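PDB 4QQS: glycoside hydrolase family 43 from Halothermothrix orenii, which has alpha-L-arabinofuranosidase activity and probably takes part in breaking down xylan. Local coordinates for residues Phe198-Tyr210 against Ile222-Lys236. Sequence-based numbering, arbitrary orientation.
Sequences FVIKHEGKYYMMY and IGYAVAETPLGPWIK
Within one blade of the five-bladed beta-propeller, strands 205-210 and 222-227 pair antiparallel, and Tyr206 and Met208 pack on Trp234 while Tyr210 sits beside Gly223 and Lys236. Six backbone hydrogen bonds join the strands, two at each of the hydrogen-bonded pairs Tyr206-Ala227, Met208-Ala225 and Tyr210-Gly223. The Trp234 indole is sandwiched: Ala227 CB lies over one face, and Met208 CE over the other, 3.9 Å from the centroid of the five-membered ring, a CH-pi contact. Met208 CG runs anti to the backbone N (chi1 -179°); CB sits 3.5 Å from Trp234 CZ3, SD stands above the six-membered ring in a Met-aromatic contact, and the bend at chi3 turns the methyl down onto the five-membered ring. Trp234 NE1 donates to Pro230 O (3.1 Å), a bent bond that ties the indole to the turn 229-232. Pro230 CG makes a CH-pi contact over one face of the Tyr206 ring, 3.6 Å from Tyr206 CE2; the phenol OH is hydrogen-bonded to Asp132. Such four-stranded antiparallel blades are the repeating element of the GH43 propeller, here made by strands 191-202, 205-212, 221-227 and 235-236. On the sheet face of Tyr207, Val226 CG2 covers that ring 4.1 Å from its centroid, and Tyr224 lies alongside with its plane turned by 46°. Nearer the predicted proton donor Glu195, Tyr210 OH meets Lys236 CD at 3.3 Å; Glu185 hydrogen-bonds Tyr210 OH and salt-bridges Lys236 NZ, which also bonds to Gln179 O.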
ATOM      1  N   PHE A 198      -4.666   2.332  -2.582  1.00  6.33           N
ATOM      2  CA  PHE A 198      -3.738   2.856  -3.578  1.00  6.30           C
ATOM      3  C   PHE A 198      -4.585   3.402  -4.727  1.00  6.03           C
ATOM      4  O   PHE A 198      -5.415   2.678  -5.245  1.00  6.95           O
ATOM      5  CB  PHE A 198      -2.773   1.771  -4.092  1.00  6.99           C
ATOM      6  CG  PHE A 198      -1.636   2.341  -4.902  1.00  7.33           C
ATOM      7  CD1 PHE A 198      -1.833   2.772  -6.196  1.00  8.23           C
ATOM      8  CD2 PHE A 198      -0.375   2.526  -4.334  1.00  8.28           C
ATOM      9  CE1 PHE A 198      -0.798   3.348  -6.921  1.00  9.13           C
ATOM     10  CE2 PHE A 198       0.654   3.087  -5.077  1.00  8.76           C
ATOM     11  CZ  PHE A 198       0.429   3.503  -6.347  1.00  9.60           C
ATOM     12  N   VAL A 199      -4.378   4.658  -5.111  1.00  6.34           N
ATOM     13  CA  VAL A 199      -5.238   5.321  -6.090  1.00  7.32           C
ATOM     14  C   VAL A 199      -4.499   5.597  -7.402  1.00  7.45           C
ATOM     15  O   VAL A 199      -3.381   6.116  -7.408  1.00  8.50           O
ATOM     16  CB  VAL A 199      -5.807   6.633  -5.501  1.00  8.14           C
ATOM     17  CG1 VAL A 199      -6.614   7.427  -6.542  1.00  9.04           C
ATOM     18  CG2 VAL A 199      -6.676   6.307  -4.287  1.00  8.29           C
ATOM     19  N   ILE A 200      -5.147   5.254  -8.513  1.00  7.88           N
ATOM     20  CA  ILE A 200      -4.688   5.617  -9.854  1.00  9.08           C
ATOM     21  C   ILE A 200      -5.823   6.320 -10.589  1.00  9.50           C
ATOM     22  O   ILE A 200      -6.996   6.170 -10.266  1.00 10.08           O
ATOM     23  CB  ILE A 200      -4.155   4.393 -10.654  1.00 10.10           C
ATOM     24  CG1 ILE A 200      -5.248   3.339 -10.858  1.00 10.26           C
ATOM     25  CG2 ILE A 200      -2.929   3.822  -9.955  1.00 10.33           C
ATOM     26  CD1 ILE A 200      -4.788   2.113 -11.645  1.00 11.74           C
ATOM     27  N   LYS A 201      -5.449   7.091 -11.597  1.00 10.72           N
ATOM     28  CA  LYS A 201      -6.406   7.841 -12.399  1.00 11.62           C
ATOM     29  C   LYS A 201      -6.378   7.297 -13.819  1.00 12.76           C
ATOM     30  O   LYS A 201      -5.314   6.971 -14.350  1.00 14.31           O
ATOM     31  CB  LYS A 201      -6.055   9.337 -12.377  1.00 12.68           C
ATOM     32  CG  LYS A 201      -7.145  10.256 -12.914  1.00 13.51           C
ATOM     33  CD  LYS A 201      -6.742  11.715 -12.786  1.00 14.80           C
ATOM     34  CE  LYS A 201      -7.872  12.666 -13.124  1.00 15.83           C
ATOM     35  NZ  LYS A 201      -7.472  14.077 -12.889  1.00 16.02           N
ATOM     36  N   HIS A 202      -7.545   7.185 -14.432  1.00 12.57           N
ATOM     37  CA  HIS A 202      -7.647   6.670 -15.784  1.00 13.96           C
ATOM     38  C   HIS A 202      -8.873   7.278 -16.444  1.00 14.15           C
ATOM     39  O   HIS A 202      -9.980   7.174 -15.921  1.00 13.39           O
ATOM     40  CB  HIS A 202      -7.755   5.146 -15.759  1.00 15.28           C
ATOM     41  CG  HIS A 202      -7.788   4.522 -17.119  1.00 16.97           C
ATOM     42  ND1 HIS A 202      -8.948   4.051 -17.698  1.00 18.56           N
ATOM     43  CD2 HIS A 202      -6.802   4.300 -18.019  1.00 18.06           C
ATOM     44  CE1 HIS A 202      -8.674   3.568 -18.896  1.00 19.12           C
ATOM     45  NE2 HIS A 202      -7.379   3.703 -19.114  1.00 19.50           N
ATOM     46  N   GLU A 203      -8.648   7.935 -17.579  1.00 15.97           N
ATOM     47  CA  GLU A 203      -9.720   8.516 -18.386  1.00 17.66           C
ATOM     48  C   GLU A 203     -10.660   9.374 -17.536  1.00 16.29           C
ATOM     49  O   GLU A 203     -11.884   9.307 -17.656  1.00 16.52           O
ATOM     50  CB  GLU A 203     -10.475   7.421 -19.161  1.00 20.21           C
ATOM     51  CG  GLU A 203      -9.610   6.734 -20.228  1.00 22.54           C
ATOM     52  CD  GLU A 203     -10.343   5.672 -21.055  1.00 24.71           C
ATOM     53  OE1 GLU A 203     -11.572   5.499 -20.893  1.00 25.70           O
ATOM     54  OE2 GLU A 203      -9.677   5.000 -21.877  1.00 26.02           O
ATOM     55  N   GLY A 204     -10.063  10.181 -16.669  1.00 15.63           N
ATOM     56  CA  GLY A 204     -10.806  11.156 -15.899  1.00 15.29           C
ATOM     57  C   GLY A 204     -11.447  10.642 -14.624  1.00 14.45           C
ATOM     58  O   GLY A 204     -11.987  11.436 -13.864  1.00 15.98           O
ATOM     59  N   LYS A 205     -11.407   9.333 -14.386  1.00 12.01           N
ATOM     60  CA  LYS A 205     -11.946   8.743 -13.166  1.00 11.25           C
ATOM     61  C   LYS A 205     -10.822   8.246 -12.263  1.00  9.60           C
ATOM     62  O   LYS A 205      -9.675   8.036 -12.688  1.00 10.11           O
ATOM     63  CB  LYS A 205     -12.897   7.593 -13.500  1.00 13.28           C
ATOM     64  CG  LYS A 205     -14.164   8.036 -14.224  1.00 15.92           C
ATOM     65  CD  LYS A 205     -15.076   6.871 -14.555  1.00 18.11           C
ATOM     66  CE  LYS A 205     -16.320   7.335 -15.291  1.00 20.73           C
ATOM     67  NZ  LYS A 205     -17.115   6.209 -15.839  1.00 22.69           N
ATOM     68  N   TYR A 206     -11.190   8.038 -11.007  1.00  8.80           N
ATOM     69  CA  TYR A 206     -10.246   7.658  -9.969  1.00  7.99           C
ATOM     70  C   TYR A 206     -10.572   6.246  -9.501  1.00  7.77           C
ATOM     71  O   TYR A 206     -11.728   5.906  -9.287  1.00  8.34           O
ATOM     72  CB  TYR A 206     -10.319   8.640  -8.801  1.00  8.56           C
ATOM     73  CG  TYR A 206     -10.052  10.067  -9.217  1.00  8.89           C
ATOM     74  CD1 TYR A 206     -11.077  10.866  -9.702  1.00  9.46           C
ATOM     75  CD2 TYR A 206      -8.790  10.623  -9.134  1.00  9.64           C
ATOM     76  CE1 TYR A 206     -10.854  12.169 -10.093  1.00  9.82           C
ATOM     77  CE2 TYR A 206      -8.554  11.936  -9.525  1.00 10.39           C
ATOM     78  CZ  TYR A 206      -9.598  12.710  -9.997  1.00 10.59           C
ATOM     79  OH  TYR A 206      -9.407  14.021 -10.371  1.00 11.68           O
ATOM     80  N   TYR A 207      -9.530   5.429  -9.359  1.00  7.16           N
ATOM     81  CA  TYR A 207      -9.670   4.020  -9.010  1.00  6.88           C
ATOM     82  C   TYR A 207      -8.852   3.748  -7.762  1.00  6.62           C
ATOM     83  O   TYR A 207      -7.642   3.937  -7.759  1.00  8.27           O
ATOM     84  CB  TYR A 207      -9.164   3.140 -10.161  1.00  7.60           C
ATOM     85  CG  TYR A 207     -10.012   3.284 -11.391  1.00  8.08           C
ATOM     86  CD1 TYR A 207      -9.858   4.366 -12.261  1.00  9.02           C
ATOM     87  CD2 TYR A 207     -11.014   2.378 -11.658  1.00  9.69           C
ATOM     88  CE1 TYR A 207     -10.677   4.525 -13.357  1.00 10.43           C
ATOM     89  CE2 TYR A 207     -11.833   2.523 -12.776  1.00 11.13           C
ATOM     90  CZ  TYR A 207     -11.653   3.594 -13.616  1.00 11.34           C
ATOM     91  OH  TYR A 207     -12.463   3.770 -14.711  1.00 13.88           O
ATOM     92  N   MET A 208      -9.517   3.309  -6.701  1.00  6.21           N
ATOM     93  CA  MET A 208      -8.861   2.987  -5.441  1.00  6.11           C
ATOM     94  C   MET A 208      -8.826   1.478  -5.305  1.00  5.90           C
ATOM     95  O   MET A 208      -9.863   0.836  -5.130  1.00  6.34           O
ATOM     96  CB  MET A 208      -9.645   3.546  -4.251  1.00  6.31           C
ATOM     97  CG  MET A 208      -8.952   3.247  -2.910  1.00  7.16           C
ATOM     98  SD  MET A 208      -9.997   3.443  -1.484  1.00  8.59           S
ATOM     99  CE  MET A 208     -10.351   5.185  -1.663  1.00  9.80           C
ATOM    100  N   MET A 209      -7.636   0.916  -5.409  1.00  5.93           N
ATOM    101  CA  MET A 209      -7.411  -0.473  -5.067  1.00  6.16           C
ATOM    102  C   MET A 209      -7.286  -0.573  -3.544  1.00  5.92           C
ATOM    103  O   MET A 209      -6.790   0.351  -2.895  1.00  6.65           O
ATOM    104  CB  MET A 209      -6.147  -0.964  -5.769  1.00  6.45           C
ATOM    105  CG  MET A 209      -6.282  -0.894  -7.266  1.00  8.34           C
ATOM    106  SD  MET A 209      -4.783  -1.223  -8.181  1.00  9.09           S
ATOM    107  CE  MET A 209      -4.826  -3.017  -8.080  1.00 10.98           C
ATOM    108  N   TYR A 210      -7.717  -1.698  -2.982  1.00  5.78           N
ATOM    109  CA  TYR A 210      -7.677  -1.872  -1.533  1.00  6.07           C
ATOM    110  C   TYR A 210      -7.754  -3.367  -1.258  1.00  5.51           C
ATOM    111  O   TYR A 210      -8.103  -4.160  -2.136  1.00  6.32           O
ATOM    112  CB  TYR A 210      -8.830  -1.115  -0.835  1.00  5.95           C
ATOM    113  CG  TYR A 210     -10.176  -1.704  -1.156  1.00  5.89           C
ATOM    114  CD1 TYR A 210     -10.880  -1.338  -2.291  1.00  6.33           C
ATOM    115  CD2 TYR A 210     -10.738  -2.678  -0.339  1.00  6.19           C
ATOM    116  CE1 TYR A 210     -12.090  -1.926  -2.597  1.00  6.50           C
ATOM    117  CE2 TYR A 210     -11.944  -3.269  -0.649  1.00  7.01           C
ATOM    118  CZ  TYR A 210     -12.625  -2.885  -1.774  1.00  6.64           C
ATOM    119  OH  TYR A 210     -13.846  -3.431  -2.114  1.00  7.39           O
ATOM    120  N   ILE A 222      -7.719  -8.379  -3.116  1.00  6.03           N
ATOM    121  CA  ILE A 222      -7.739  -7.001  -3.583  1.00  6.22           C
ATOM    122  C   ILE A 222      -8.967  -6.727  -4.427  1.00  6.14           C
ATOM    123  O   ILE A 222      -9.287  -7.490  -5.351  1.00  6.99           O
ATOM    124  CB  ILE A 222      -6.465  -6.699  -4.406  1.00  6.82           C
ATOM    125  CG1 ILE A 222      -5.241  -6.815  -3.494  1.00  9.27           C
ATOM    126  CG2 ILE A 222      -6.544  -5.331  -5.067  1.00  7.45           C
ATOM    127  CD1 ILE A 222      -3.921  -6.886  -4.223  1.00 10.07           C
ATOM    128  N   GLY A 223      -9.641  -5.622  -4.109  1.00  6.13           N
ATOM    129  CA  GLY A 223     -10.731  -5.103  -4.905  1.00  6.07           C
ATOM    130  C   GLY A 223     -10.453  -3.665  -5.293  1.00  5.60           C
ATOM    131  O   GLY A 223      -9.418  -3.102  -4.938  1.00  6.03           O
ATOM    132  N   TYR A 224     -11.410  -3.044  -5.980  1.00  5.69           N
ATOM    133  CA  TYR A 224     -11.322  -1.608  -6.199  1.00  5.86           C
ATOM    134  C   TYR A 224     -12.672  -0.927  -6.120  1.00  5.79           C
ATOM    135  O   TYR A 224     -13.731  -1.570  -6.186  1.00  6.02           O
ATOM    136  CB  TYR A 224     -10.612  -1.258  -7.521  1.00  6.29           C
ATOM    137  CG  TYR A 224     -11.423  -1.461  -8.779  1.00  6.63           C
ATOM    138  CD1 TYR A 224     -12.117  -0.422  -9.365  1.00  7.59           C
ATOM    139  CD2 TYR A 224     -11.476  -2.703  -9.391  1.00  7.23           C
ATOM    140  CE1 TYR A 224     -12.831  -0.612 -10.533  1.00  8.33           C
ATOM    141  CE2 TYR A 224     -12.178  -2.898 -10.560  1.00  7.97           C
ATOM    142  CZ  TYR A 224     -12.862  -1.853 -11.118  1.00  8.62           C
ATOM    143  OH  TYR A 224     -13.534  -2.058 -12.299  1.00 10.68           O
ATOM    144  N   ALA A 225     -12.596   0.395  -6.006  1.00  6.25           N
ATOM    145  CA  ALA A 225     -13.733   1.285  -6.082  1.00  5.80           C
ATOM    146  C   ALA A 225     -13.406   2.405  -7.047  1.00  6.21           C
ATOM    147  O   ALA A 225     -12.236   2.683  -7.307  1.00  6.75           O
ATOM    148  CB  ALA A 225     -14.074   1.851  -4.710  1.00  6.43           C
ATOM    149  N   VAL A 226     -14.451   3.047  -7.564  1.00  6.42           N
ATOM    150  CA  VAL A 226     -14.305   4.108  -8.549  1.00  7.30           C
ATOM    151  C   VAL A 226     -15.017   5.361  -8.068  1.00  7.06           C
ATOM    152  O   VAL A 226     -16.095   5.290  -7.464  1.00  7.88           O
ATOM    153  CB  VAL A 226     -14.805   3.686  -9.951  1.00 10.03           C
ATOM    154  CG1 VAL A 226     -16.288   3.427  -9.971  1.00 13.75           C
ATOM    155  CG2 VAL A 226     -14.442   4.712 -11.012  1.00 11.30           C
ATOM    156  N   ALA A 227     -14.422   6.511  -8.384  1.00  7.24           N
ATOM    157  CA  ALA A 227     -14.990   7.810  -8.049  1.00  7.75           C
ATOM    158  C   ALA A 227     -14.780   8.796  -9.169  1.00  8.04           C
ATOM    159  O   ALA A 227     -13.843   8.679  -9.951  1.00  8.50           O
ATOM    160  CB  ALA A 227     -14.363   8.356  -6.777  1.00  7.78           C
ATOM    161  N   GLU A 228     -15.652   9.795  -9.214  1.00  8.53           N
ATOM    162  CA  GLU A 228     -15.519  10.892 -10.156  1.00  9.88           C
ATOM    163  C   GLU A 228     -14.629  12.017  -9.655  1.00  9.63           C
ATOM    164  O   GLU A 228     -14.229  12.872 -10.435  1.00 10.77           O
ATOM    165  CB  GLU A 228     -16.893  11.456 -10.508  1.00 12.87           C
ATOM    166  CG  GLU A 228     -17.826  10.440 -11.125  1.00 17.21           C
ATOM    167  CD  GLU A 228     -19.115  11.051 -11.623  1.00 21.72           C
ATOM    168  OE1 GLU A 228     -19.638  11.971 -10.954  1.00 23.78           O
ATOM    169  OE2 GLU A 228     -19.611  10.605 -12.680  1.00 23.75           O
ATOM    170  N   THR A 229     -14.338  12.019  -8.356  1.00  9.51           N
ATOM    171  CA  THR A 229     -13.493  13.037  -7.752  1.00 10.67           C
ATOM    172  C   THR A 229     -12.786  12.376  -6.564  1.00  9.13           C
ATOM    173  O   THR A 229     -13.291  11.403  -6.021  1.00  9.51           O
ATOM    174  CB  THR A 229     -14.341  14.251  -7.350  1.00 14.13           C
ATOM    175  OG1 THR A 229     -13.495  15.381  -7.150  1.00 15.79           O
ATOM    176  CG2 THR A 229     -15.152  13.957  -6.115  1.00 16.36           C
ATOM    177  N   PRO A 230     -11.622  12.892  -6.152  1.00  9.37           N
ATOM    178  CA  PRO A 230     -10.851  12.132  -5.149  1.00  8.82           C
ATOM    179  C   PRO A 230     -11.547  11.962  -3.797  1.00  8.26           C
ATOM    180  O   PRO A 230     -11.269  10.978  -3.092  1.00  8.11           O
ATOM    181  CB  PRO A 230      -9.557  12.948  -5.016  1.00  9.95           C
ATOM    182  CG  PRO A 230      -9.389  13.552  -6.365  1.00 11.31           C
ATOM    183  CD  PRO A 230     -10.801  13.946  -6.775  1.00 11.00           C
ATOM    184  N   LEU A 231     -12.420  12.886  -3.422  1.00  8.62           N
ATOM    185  CA  LEU A 231     -13.118  12.772  -2.147  1.00  9.48           C
ATOM    186  C   LEU A 231     -14.367  11.888  -2.225  1.00  9.58           C
ATOM    187  O   LEU A 231     -15.098  11.755  -1.243  1.00 11.53           O
ATOM    188  CB  LEU A 231     -13.487  14.156  -1.608  1.00 10.11           C
ATOM    189  CG  LEU A 231     -12.316  15.078  -1.265  1.00 11.31           C
ATOM    190  CD1 LEU A 231     -12.850  16.427  -0.835  1.00 13.23           C
ATOM    191  CD2 LEU A 231     -11.414  14.496  -0.178  1.00 11.37           C
ATOM    192  N   GLY A 232     -14.617  11.289  -3.381  1.00  8.99           N
ATOM    193  CA  GLY A 232     -15.744  10.390  -3.543  1.00  9.08           C
ATOM    194  C   GLY A 232     -16.981  11.108  -4.058  1.00 10.33           C
ATOM    195  O   GLY A 232     -16.918  12.276  -4.451  1.00 12.77           O
ATOM    196  N   PRO A 233     -18.130  10.416  -4.044  1.00 10.37           N
ATOM    197  CA  PRO A 233     -18.330   9.069  -3.489  1.00  9.85           C
ATOM    198  C   PRO A 233     -17.566   7.972  -4.227  1.00  8.72           C
ATOM    199  O   PRO A 233     -17.328   8.042  -5.430  1.00  9.75           O
ATOM    200  CB  PRO A 233     -19.845   8.847  -3.628  1.00 12.13           C
ATOM    201  CG  PRO A 233     -20.308   9.818  -4.610  1.00 13.79           C
ATOM    202  CD  PRO A 233     -19.383  10.993  -4.561  1.00 12.26           C
ATOM    203  N   TRP A 234     -17.186   6.956  -3.463  1.00  7.79           N
ATOM    204  CA  TRP A 234     -16.452   5.806  -3.946  1.00  7.37           C
ATOM    205  C   TRP A 234     -17.376   4.606  -4.043  1.00  7.81           C
ATOM    206  O   TRP A 234     -17.945   4.189  -3.036  1.00  9.90           O
ATOM    207  CB  TRP A 234     -15.301   5.507  -2.982  1.00  7.86           C
ATOM    208  CG  TRP A 234     -14.170   6.494  -3.109  1.00  7.04           C
ATOM    209  CD1 TRP A 234     -13.926   7.619  -2.361  1.00  7.93           C
ATOM    210  CD2 TRP A 234     -13.133   6.432  -4.086  1.00  6.71           C
ATOM    211  NE1 TRP A 234     -12.793   8.250  -2.829  1.00  7.74           N
ATOM    212  CE2 TRP A 234     -12.291   7.542  -3.891  1.00  7.05           C
ATOM    213  CE3 TRP A 234     -12.860   5.558  -5.136  1.00  6.86           C
ATOM    214  CZ2 TRP A 234     -11.170   7.765  -4.690  1.00  7.61           C
ATOM    215  CZ3 TRP A 234     -11.758   5.791  -5.938  1.00  7.64           C
ATOM    216  CH2 TRP A 234     -10.922   6.871  -5.703  1.00  7.86           C
ATOM    217  N   ILE A 235     -17.526   4.067  -5.257  1.00  7.21           N
ATOM    218  CA  ILE A 235     -18.465   2.984  -5.540  1.00  7.59           C
ATOM    219  C   ILE A 235     -17.668   1.738  -5.916  1.00  6.94           C
ATOM    220  O   ILE A 235     -16.898   1.740  -6.881  1.00  7.39           O
ATOM    221  CB  ILE A 235     -19.438   3.351  -6.672  1.00  9.74           C
ATOM    222  CG1 ILE A 235     -20.208   4.652  -6.356  1.00 11.61           C
ATOM    223  CG2 ILE A 235     -20.382   2.191  -6.932  1.00 10.83           C
ATOM    224  CD1 ILE A 235     -21.039   4.626  -5.080  1.00 13.72           C
ATOM    225  N   LYS A 236     -17.835   0.675  -5.142  1.00  7.01           N
ATOM    226  CA  LYS A 236     -17.057  -0.538  -5.352  1.00  6.60           C
ATOM    227  C   LYS A 236     -17.451  -1.252  -6.638  1.00  6.57           C
ATOM    228  O   LYS A 236     -18.610  -1.282  -7.042  1.00  7.62           O
ATOM    229  CB  LYS A 236     -17.195  -1.478  -4.161  1.00  6.59           C
ATOM    230  CG  LYS A 236     -16.406  -0.992  -2.981  1.00  7.48           C
ATOM    231  CD  LYS A 236     -16.676  -1.749  -1.699  1.00  7.08           C
ATOM    232  CE  LYS A 236     -15.799  -1.217  -0.579  1.00  7.47           C
ATOM    233  NZ  LYS A 236     -16.047  -1.881   0.697  1.00  7.18           N
TER
HETATM  234  O   HOH W   1     -14.371  12.199 -13.150  1.00 26.93           O
HETATM  235  O   HOH W   2     -11.552  15.945  -9.688  1.00 29.81           O